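Local coordinates for major pilin protein fimA (Silicibacter pomeroyi, PDB 2IMH) that is of unknown function, belonging to the DUF1028 family, and builds a compact fold of two antiparallel sheets with helices packed against them, at residues A[108-113]-A[130-135]; A[141-146]-A[173-178]; A[45-50]-A[101-106]; A[65-70]-A[88-93]. One frame throughout, in Å; residues are numbered along the deposited sequence. Where two conformers were deposited one is given.

How the contacts relate
Contacts 1 and 2 both pack helices against the six-stranded sheet, contact 1 at its outermost strand 108-112 and contact 2 at the other outermost strand, 175-182. Their centres are about 19 Å apart, yet they touch through Phe135, whose CE1 lies 3.7 Å from Leu146 CD2. Contact 4 belongs to the four-stranded sheet and its own helices; its centre is about 17 Å from that of contact 1, with nearest atoms about 4 Å apart. Contact 3 ties together two loops, and its second loop leads directly into strand 108-112 of contact 1. Contacts 2 and 3 are farthest apart, about 28 Å between centres. No ligand or established active site relates the four.

Contact 1 of 4, residues A[108-113]-A[130-135]; sequences GSVTFA and AMTEAF
The aromatic rings of Phe112 and Phe135 meet obliquely, their planes 48° apart and their centroids separated by 5.5 Å. Phe112 CE1 reaches Phe135 CD2 at 3.5 Å, and the two side chains cross at about a right angle. Thr132 CG2 also comes obliquely to the Phe112 ring, 3.6 Å from CD2, and lies equally close to Phe112 CB. Phe112 takes the crowded rotamer, with CG between the backbone N and the carbonyl carbon (chi1 53°), which carries the ring past the threonine methyl to Phe135. Threonine suits this place because its two branches do different work: the methyl packs on Phe112, while OG1 touches Val110 CG1 at 3.5 Å and is hydrogen-bonded to Leu128 O, one turn back in the helix. Were the ring of Phe112 cut back to a methyl, as in an alanine here, the space beside Phe135 would probably be left unfilled and the Thr132 methyl would lose its aromatic neighbour. Strand 108-112 and the 130-135 part of helix 126-137 run nearly in the same direction, 21° apart with axes 9.4 Å from each other. Beyond the pair, Phe112 rests on Ile7 of strand 4-11, and Phe135 continues toward Leu146 of helix 142-155.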
# COMPACT_ATOMS: atom_id res chain seq x y z
N GLY A 108 5.50 9.01 -13.18
CA GLY A 108 4.19 8.45 -13.11
C GLY A 108 4.24 7.03 -12.57
O GLY A 108 4.10 6.89 -11.40
N SER A 109 4.47 5.98 -13.40
CA SER A 109 4.24 4.59 -12.90
C SER A 109 5.02 3.48 -13.59
O SER A 109 5.43 3.61 -14.74
CB SER A 109 2.74 4.25 -12.90
OG SER A 109 2.20 4.24 -14.22
N VAL A 110 5.20 2.37 -12.86
CA VAL A 110 5.94 1.20 -13.33
C VAL A 110 5.20 -0.08 -12.90
O VAL A 110 5.05 -0.33 -11.71
CB VAL A 110 7.38 1.17 -12.74
CG1 VAL A 110 8.12 -0.08 -13.19
CG2 VAL A 110 8.18 2.44 -13.12
N THR A 111 4.72 -0.88 -13.85
CA THR A 111 4.14 -2.18 -13.47
C THR A 111 5.27 -3.21 -13.42
O THR A 111 6.30 -3.05 -14.08
CB THR A 111 3.07 -2.66 -14.46
OG1 THR A 111 3.68 -2.81 -15.75
CG2 THR A 111 1.91 -1.64 -14.52
N PHE A 112 5.08 -4.26 -12.63
CA PHE A 112 6.07 -5.33 -12.56
C PHE A 112 5.29 -6.61 -12.27
O PHE A 112 4.09 -6.55 -12.08
CB PHE A 112 7.13 -5.02 -11.50
CG PHE A 112 6.57 -4.69 -10.14
CD1 PHE A 112 6.33 -5.69 -9.21
CD2 PHE A 112 6.29 -3.36 -9.79
CE1 PHE A 112 5.80 -5.40 -7.94
CE2 PHE A 112 5.76 -3.05 -8.53
CZ PHE A 112 5.51 -4.06 -7.61
N ALA A 113 5.90 -7.78 -12.33
CA ALA A 113 5.08 -9.01 -12.42
C ALA A 113 3.88 -9.08 -11.45
O ALA A 113 2.77 -9.49 -11.84
CB ALA A 113 5.95 -10.25 -12.27
N ALA A 130 14.05 2.19 -8.99
CA ALA A 130 14.78 1.66 -7.82
C ALA A 130 13.81 0.98 -6.87
O ALA A 130 14.11 -0.09 -6.32
CB ALA A 130 15.54 2.77 -7.09
N MSE A 131 12.64 1.59 -6.69
CA MSE A 131 11.59 1.01 -5.86
C MSE A 131 11.21 -0.39 -6.35
O MSE A 131 11.14 -1.35 -5.58
CB MSE A 131 10.36 1.92 -5.92
CG MSE A 131 9.27 1.52 -4.97
SE MSE A 131 7.84 2.82 -5.06
CE MSE A 131 7.37 2.75 -3.16
N THR A 132 10.96 -0.50 -7.65
CA THR A 132 10.55 -1.77 -8.27
C THR A 132 11.65 -2.82 -8.16
O THR A 132 11.43 -3.96 -7.71
CB THR A 132 10.20 -1.53 -9.75
OG1 THR A 132 9.10 -0.61 -9.85
CG2 THR A 132 9.84 -2.83 -10.44
N GLU A 133 12.85 -2.45 -8.59
CA GLU A 133 14.00 -3.35 -8.49
C GLU A 133 14.17 -3.89 -7.07
O GLU A 133 14.37 -5.09 -6.88
CB GLU A 133 15.28 -2.63 -8.93
CG GLU A 133 16.56 -3.47 -8.80
CD GLU A 133 17.85 -2.68 -9.07
OE1 GLU A 133 17.79 -1.44 -9.29
OE2 GLU A 133 18.94 -3.30 -9.06
N ALA A 134 14.08 -3.01 -6.07
CA ALA A 134 14.22 -3.43 -4.67
C ALA A 134 13.14 -4.44 -4.27
O ALA A 134 13.46 -5.45 -3.64
CB ALA A 134 14.23 -2.24 -3.73
N PHE A 135 11.90 -4.19 -4.65
CA PHE A 135 10.81 -5.12 -4.32
C PHE A 135 11.00 -6.49 -4.98
O PHE A 135 10.90 -7.52 -4.32
CB PHE A 135 9.44 -4.56 -4.72
CG PHE A 135 8.32 -5.43 -4.30
CD1 PHE A 135 7.81 -5.36 -2.99
CD2 PHE A 135 7.79 -6.37 -5.18
CE1 PHE A 135 6.79 -6.21 -2.60
CE2 PHE A 135 6.77 -7.21 -4.79
CZ PHE A 135 6.28 -7.13 -3.49

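Contact 2 of 4, residues A[141-146]-A[173-178]; sequences TFERRL and PDRPPV
Glu143 and Arg175 carry this contact, a long salt bridge in which Glu143 OE2 stands 3.6 Å from Arg175 NH2. The carboxylate approaches the guanidinium obliquely, with the two planes 40° apart, so the groups do not form a flat, two-pronged pairing. Each chain is shaped for the span. Glu143 is bent at chi2 (83°), which swings its carboxylate toward the N-terminal end of helix 142-155; Arg175 runs extended from CG to NE, bringing its charge across from the sheet. Such length is needed because the backbones stay well apart: even the nearest CA atoms, those of Glu143 and Val178, are 9.7 Å from each other. Closer to the sheet, Phe142 and Leu146 fill the space with apolar groups, both touching Val170 of strand 165-172. Glu143 also packs on Tyr197 of helix 189-200, and Arg175 on Thr14. A glutamate suits the first turn, since the N-H groups at the start of a helix would tend to favour a negative charge nearby. The partial exposure of both residues and the distance between their charges suggest a modest electrostatic attraction between helix and outermost strand rather than a rigid clamp, probably weakened by solvent.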
# COMPACT_ATOMS: atom_id res chain seq x y z
N THR A 141 10.55 -11.67 3.53
CA THR A 141 9.10 -11.83 3.71
C THR A 141 8.40 -10.66 3.01
O THR A 141 8.99 -9.59 2.88
CB THR A 141 8.70 -11.86 5.21
OG1 THR A 141 9.01 -10.60 5.82
CG2 THR A 141 9.44 -12.96 5.96
N PHE A 142 7.18 -10.90 2.54
CA PHE A 142 6.40 -9.91 1.76
C PHE A 142 6.47 -8.50 2.36
O PHE A 142 6.78 -7.54 1.66
CB PHE A 142 4.96 -10.39 1.68
CG PHE A 142 4.03 -9.51 0.88
CD1 PHE A 142 4.31 -9.18 -0.44
CD2 PHE A 142 2.84 -9.09 1.42
CE1 PHE A 142 3.42 -8.41 -1.19
CE2 PHE A 142 1.94 -8.31 0.68
CZ PHE A 142 2.24 -7.96 -0.61
N GLU A 143 6.20 -8.40 3.65
CA GLU A 143 6.19 -7.09 4.33
C GLU A 143 7.54 -6.38 4.27
O GLU A 143 7.59 -5.16 4.09
CB GLU A 143 5.77 -7.27 5.79
CG GLU A 143 4.35 -7.78 5.95
CD GLU A 143 4.20 -9.30 5.83
OE1 GLU A 143 5.19 -10.03 5.57
OE2 GLU A 143 3.06 -9.78 5.99
N ARG A 144 8.62 -7.14 4.42
CA ARG A 144 9.96 -6.57 4.36
C ARG A 144 10.35 -6.17 2.95
O ARG A 144 11.18 -5.28 2.77
CB ARG A 144 11.00 -7.54 4.96
CG ARG A 144 10.84 -7.76 6.46
CD ARG A 144 11.86 -8.81 6.97
NE ARG A 144 13.22 -8.26 6.98
CZ ARG A 144 14.35 -8.98 7.11
NH1 ARG A 144 14.31 -10.30 7.26
NH2 ARG A 144 15.52 -8.35 7.10
N ARG A 145 9.74 -6.82 1.95
CA ARG A 145 9.95 -6.45 0.55
C ARG A 145 9.34 -5.07 0.29
O ARG A 145 9.94 -4.23 -0.38
CB ARG A 145 9.32 -7.49 -0.39
CG ARG A 145 10.28 -8.60 -0.79
CD ARG A 145 9.63 -9.97 -0.82
NE ARG A 145 8.52 -10.12 -1.77
CZ ARG A 145 7.60 -11.07 -1.69
NH1 ARG A 145 6.63 -11.14 -2.58
NH2 ARG A 145 7.64 -11.95 -0.70
N LEU A 146 8.15 -4.85 0.85
CA LEU A 146 7.48 -3.55 0.75
C LEU A 146 8.34 -2.49 1.41
O LEU A 146 8.57 -1.43 0.84
CB LEU A 146 6.08 -3.60 1.38
CG LEU A 146 5.03 -4.46 0.65
CD1 LEU A 146 3.80 -4.62 1.53
CD2 LEU A 146 4.66 -3.87 -0.73
N PRO A 173 -6.70 -13.54 4.22
CA PRO A 173 -7.93 -14.04 4.85
C PRO A 173 -7.75 -14.72 6.22
O PRO A 173 -8.73 -14.84 6.95
CB PRO A 173 -8.45 -15.08 3.84
CG PRO A 173 -7.26 -15.48 3.06
CD PRO A 173 -6.42 -14.24 2.95
N ASP A 174 -6.54 -15.18 6.53
CA ASP A 174 -6.29 -15.88 7.80
C ASP A 174 -5.71 -14.94 8.86
O ASP A 174 -5.31 -15.40 9.95
CB ASP A 174 -5.31 -17.05 7.59
CG ASP A 174 -5.86 -18.10 6.65
OD1 ASP A 174 -7.10 -18.21 6.50
OD2 ASP A 174 -5.03 -18.83 6.05
N ARG A 175 -5.65 -13.65 8.55
CA ARG A 175 -4.99 -12.68 9.42
C ARG A 175 -5.87 -11.47 9.58
O ARG A 175 -6.60 -11.11 8.64
CB ARG A 175 -3.67 -12.21 8.81
CG ARG A 175 -2.70 -13.33 8.41
CD ARG A 175 -1.56 -12.74 7.59
NE ARG A 175 -0.99 -13.69 6.63
CZ ARG A 175 -0.11 -13.34 5.68
NH1 ARG A 175 0.36 -14.26 4.84
NH2 ARG A 175 0.29 -12.07 5.57
N PRO A 176 -5.77 -10.78 10.73
CA PRO A 176 -6.42 -9.48 10.80
C PRO A 176 -5.64 -8.49 9.92
O PRO A 176 -4.49 -8.74 9.60
CB PRO A 176 -6.31 -9.11 12.28
CG PRO A 176 -5.14 -9.87 12.79
CD PRO A 176 -5.06 -11.13 11.97
N PRO A 177 -6.28 -7.40 9.50
CA PRO A 177 -5.52 -6.46 8.66
C PRO A 177 -4.27 -5.97 9.38
O PRO A 177 -4.30 -5.73 10.59
CB PRO A 177 -6.50 -5.30 8.46
CG PRO A 177 -7.85 -5.94 8.58
CD PRO A 177 -7.66 -6.92 9.73
N VAL A 178 -3.17 -5.85 8.65
CA VAL A 178 -1.97 -5.25 9.22
C VAL A 178 -1.95 -3.86 8.62
O VAL A 178 -1.66 -3.69 7.43
CB VAL A 178 -0.70 -6.05 8.88
CG1 VAL A 178 0.53 -5.28 9.29
CG2 VAL A 178 -0.73 -7.42 9.59

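Contact 3 of 4, residues A[45-50]-A[101-106]; sequences QGAAPS and SENQDI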
# COMPACT_ATOMS: atom_id res chain seq x y z
N GLN A 45 -3.67 9.14 -5.05
CA GLN A 45 -2.70 10.16 -4.62
C GLN A 45 -2.69 11.31 -5.62
O GLN A 45 -3.66 11.50 -6.37
CB GLN A 45 -1.30 9.52 -4.47
CG GLN A 45 -0.80 8.82 -5.73
CD GLN A 45 0.26 7.75 -5.45
OE1 GLN A 45 0.11 6.95 -4.53
NE2 GLN A 45 1.33 7.73 -6.26
N GLY A 46 -1.59 12.06 -5.63
CA GLY A 46 -1.43 13.19 -6.57
C GLY A 46 -1.64 14.54 -5.91
O GLY A 46 -1.74 14.64 -4.68
N ALA A 47 -1.72 15.58 -6.74
CA ALA A 47 -1.72 16.96 -6.25
C ALA A 47 -2.95 17.28 -5.43
O ALA A 47 -2.84 17.97 -4.39
CB ALA A 47 -1.58 17.93 -7.43
N ALA A 48 -4.10 16.78 -5.89
CA ALA A 48 -5.37 16.95 -5.23
C ALA A 48 -6.01 15.56 -5.18
O ALA A 48 -6.86 15.22 -6.02
CB ALA A 48 -6.24 17.92 -6.01
N PRO A 49 -5.60 14.75 -4.20
CA PRO A 49 -6.02 13.35 -4.16
C PRO A 49 -7.52 13.19 -3.89
O PRO A 49 -8.10 13.96 -3.13
CB PRO A 49 -5.21 12.78 -3.00
CG PRO A 49 -4.94 13.96 -2.10
CD PRO A 49 -4.71 15.09 -3.08
N SER A 50 -8.13 12.19 -4.53
CA SER A 50 -9.53 11.88 -4.33
C SER A 50 -9.69 10.62 -3.50
O SER A 50 -9.36 9.52 -3.98
CB SER A 50 -10.21 11.65 -5.69
OG SER A 50 -11.54 11.14 -5.53
N SER A 101 -1.98 15.04 -15.81
CA SER A 101 -0.93 15.86 -16.39
C SER A 101 -0.53 17.03 -15.47
O SER A 101 0.55 17.61 -15.64
CB SER A 101 -1.39 16.40 -17.74
OG SER A 101 -2.56 17.17 -17.57
N GLU A 102 -1.39 17.37 -14.51
CA GLU A 102 -1.12 18.53 -13.64
C GLU A 102 -0.48 18.17 -12.30
O GLU A 102 -0.18 19.06 -11.49
CB GLU A 102 -2.37 19.39 -13.46
CG GLU A 102 -2.91 20.00 -14.76
CD GLU A 102 -1.88 20.87 -15.47
OE1 GLU A 102 -1.26 21.74 -14.82
OE2 GLU A 102 -1.69 20.65 -16.69
N ASN A 103 -0.24 16.89 -12.07
CA ASN A 103 0.62 16.48 -10.96
C ASN A 103 2.03 17.02 -11.20
O ASN A 103 2.43 17.23 -12.35
CB ASN A 103 0.68 14.96 -10.84
CG ASN A 103 -0.66 14.35 -10.52
OD1 ASN A 103 -1.19 14.54 -9.42
ND2 ASN A 103 -1.22 13.63 -11.47
N GLN A 104 2.80 17.21 -10.13
CA GLN A 104 4.15 17.75 -10.28
C GLN A 104 5.14 16.72 -10.82
O GLN A 104 5.10 15.55 -10.44
CB GLN A 104 4.65 18.31 -8.95
CG GLN A 104 3.82 19.48 -8.43
CD GLN A 104 4.10 20.79 -9.17
OE1 GLN A 104 5.19 20.99 -9.73
NE2 GLN A 104 3.11 21.69 -9.17
N ASP A 105 6.03 17.16 -11.71
CA ASP A 105 7.11 16.29 -12.18
C ASP A 105 8.13 16.05 -11.07
O ASP A 105 8.25 16.87 -10.18
CB ASP A 105 7.81 16.91 -13.39
CG ASP A 105 6.91 17.00 -14.60
OD1 ASP A 105 6.21 16.00 -14.90
OD2 ASP A 105 6.89 18.07 -15.25
N ILE A 106 8.87 14.94 -11.11
CA ILE A 106 8.69 13.87 -12.07
C ILE A 106 7.58 12.91 -11.58
O ILE A 106 7.39 12.74 -10.37
CB ILE A 106 10.07 13.17 -12.32
CG1 ILE A 106 10.97 14.12 -13.13
CG2 ILE A 106 9.89 11.81 -13.00
CD1 ILE A 106 12.46 13.90 -12.95
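Asn103 reaches across to the loop at Gly46 and Ala47, and its amide does nearly all the touching. Asn103 OD1 accepts a hydrogen bond from Ala47 N at 2.9 Å; the N-H...O angle is 153°, and the donor sits almost in line with the amide C=O, at 162°. The side chain gets there with CG anti to its own carbonyl carbon and beside its backbone N (chi1 -64°), while the next torsion turns OD1 to the loop. The amide is then gripped at its other end too, for ND2 is hydrogen-bonded to Gly100 O and Arg84 O. Gly46 CA lies only 3.2 Å from Asn103 OD1. Glycine suits this position twice over: a CB would collide with OD1, and at these backbone angles it would also press on the carbonyl oxygen of Gln45. The CB of Ala47 rests 4.0 Å from Asn103 OD1. An aspartate in place of Asn103 has no side-chain N-H, which would probably leave Gly100 O and Arg84 O without their donor and set a negative charge among carbonyl oxygens. Neither segment has regular structure here, so asparagine, donor and acceptor in one flat group, does the work of a bridge: it is buried, yet its amide satisfies one N-H and two carbonyls, joining the loop after strand 40-45 to the one after strand 95-99.

Contact 4 of 4, residues A[65-70]-A[88-93]; sequences SHPEDA and AMDLLG
Pro67 opens helix 67-76, directly after the N-cap residue His66, and lays its ring against Ala88 and Asp90, where strand 85-90 runs into a type I beta turn (Asp90 to Gly93). From the helix the ring can be followed atom by atom. CB faces the strand backbone, 3.9 Å from Ala88 O. CG goes farther along it and lies 4.0 Å from Asp90 CB and just as far from Asp90 N. CD, the last carbon before the ring closes on the backbone, is 3.9 Å from Asp90 OD2, while on another side it sits over the rim of one face of the His66 ring, 3.3 Å above its plane. Proline is well placed in the first turn of a helix, where its missing N-H costs no helical bond and its rigid, compact ring offers an apolar surface. The small Ala88 lets the helix come close, Ala88 CA lying 6.0 Å from Pro67 CA, and packs on Val57 of the adjacent helix 51-62. Asp90, with CG lodged between its backbone N and carbonyl carbon (chi1 75°), closes an Asx turn: OD1 takes a hydrogen bond from Leu92 N at 2.9 Å, the donor standing 53° out of the carboxylate plane.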
# COMPACT_ATOMS: atom_id res chain seq x y z
N SER A 65 -14.26 -5.70 -13.44
CA SER A 65 -13.47 -4.90 -14.38
C SER A 65 -11.98 -5.25 -14.29
O SER A 65 -11.44 -5.37 -13.19
CB SER A 65 -13.61 -3.41 -14.08
OG SER A 65 -14.90 -2.92 -14.34
N HIS A 66 -11.32 -5.31 -15.44
CA HIS A 66 -9.86 -5.34 -15.49
C HIS A 66 -9.33 -4.03 -14.88
O HIS A 66 -9.95 -2.98 -15.07
CB HIS A 66 -9.37 -5.48 -16.94
CG HIS A 66 -7.88 -5.51 -17.07
ND1 HIS A 66 -7.17 -6.68 -17.26
CD2 HIS A 66 -6.96 -4.52 -17.01
CE1 HIS A 66 -5.87 -6.41 -17.30
NE2 HIS A 66 -5.72 -5.10 -17.15
N PRO A 67 -8.21 -4.09 -14.13
CA PRO A 67 -7.62 -2.86 -13.55
C PRO A 67 -7.53 -1.66 -14.51
O PRO A 67 -7.81 -0.54 -14.09
CB PRO A 67 -6.23 -3.31 -13.12
CG PRO A 67 -6.43 -4.76 -12.75
CD PRO A 67 -7.45 -5.30 -13.73
N GLU A 68 -7.15 -1.88 -15.77
CA GLU A 68 -7.07 -0.74 -16.70
C GLU A 68 -8.43 -0.06 -16.89
O GLU A 68 -8.53 1.17 -16.86
CB GLU A 68 -6.50 -1.20 -18.04
CG GLU A 68 -6.48 -0.13 -19.10
CD GLU A 68 -6.04 -0.67 -20.45
OE1 GLU A 68 -5.07 -1.47 -20.49
OE2 GLU A 68 -6.68 -0.30 -21.45
N ASP A 69 -9.46 -0.87 -17.10
CA ASP A 69 -10.83 -0.36 -17.24
C ASP A 69 -11.40 0.25 -15.96
O ASP A 69 -12.06 1.29 -16.01
CB ASP A 69 -11.75 -1.46 -17.75
CG ASP A 69 -11.37 -1.92 -19.14
OD1 ASP A 69 -10.88 -1.07 -19.94
OD2 ASP A 69 -11.54 -3.11 -19.43
N ALA A 70 -11.14 -0.38 -14.82
CA ALA A 70 -11.53 0.17 -13.53
C ALA A 70 -10.94 1.58 -13.32
O ALA A 70 -11.64 2.52 -12.96
CB ALA A 70 -11.08 -0.77 -12.42
N ALA A 88 -4.20 0.74 -9.28
CA ALA A 88 -5.07 -0.31 -8.74
C ALA A 88 -4.55 -1.64 -9.18
O ALA A 88 -4.05 -1.78 -10.30
CB ALA A 88 -6.50 -0.14 -9.23
N MSE A 89 -4.71 -2.65 -8.33
CA MSE A 89 -4.21 -3.98 -8.64
C MSE A 89 -5.27 -4.99 -8.23
O MSE A 89 -5.87 -4.84 -7.18
CB MSE A 89 -2.91 -4.25 -7.87
CG MSE A 89 -2.31 -5.61 -8.14
SE MSE A 89 -1.16 -6.20 -6.66
CE MSE A 89 -2.55 -6.55 -5.33
N ASP A 90 -5.50 -6.02 -9.05
CA ASP A 90 -6.50 -7.03 -8.72
C ASP A 90 -5.89 -8.16 -7.91
O ASP A 90 -4.70 -8.12 -7.60
CB ASP A 90 -7.27 -7.52 -9.97
CG ASP A 90 -6.47 -8.49 -10.87
OD1 ASP A 90 -5.36 -8.96 -10.50
OD2 ASP A 90 -7.00 -8.78 -11.98
N LEU A 91 -6.71 -9.16 -7.58
CA LEU A 91 -6.28 -10.21 -6.64
C LEU A 91 -5.25 -11.15 -7.23
O LEU A 91 -4.63 -11.93 -6.49
CB LEU A 91 -7.49 -11.00 -6.13
CG LEU A 91 -8.47 -10.23 -5.24
CD1 LEU A 91 -9.69 -11.11 -4.97
CD2 LEU A 91 -7.82 -9.82 -3.90
N LEU A 92 -5.03 -11.08 -8.54
CA LEU A 92 -4.01 -11.88 -9.19
C LEU A 92 -2.82 -11.04 -9.67
O LEU A 92 -1.99 -11.52 -10.46
CB LEU A 92 -4.60 -12.70 -10.35
CG LEU A 92 -5.39 -13.94 -9.89
CD1 LEU A 92 -6.34 -14.42 -10.97
CD2 LEU A 92 -4.43 -15.05 -9.45
N GLY A 93 -2.75 -9.79 -9.20
CA GLY A 93 -1.56 -8.97 -9.41
C GLY A 93 -1.55 -8.15 -10.69
O GLY A 93 -0.57 -7.44 -10.95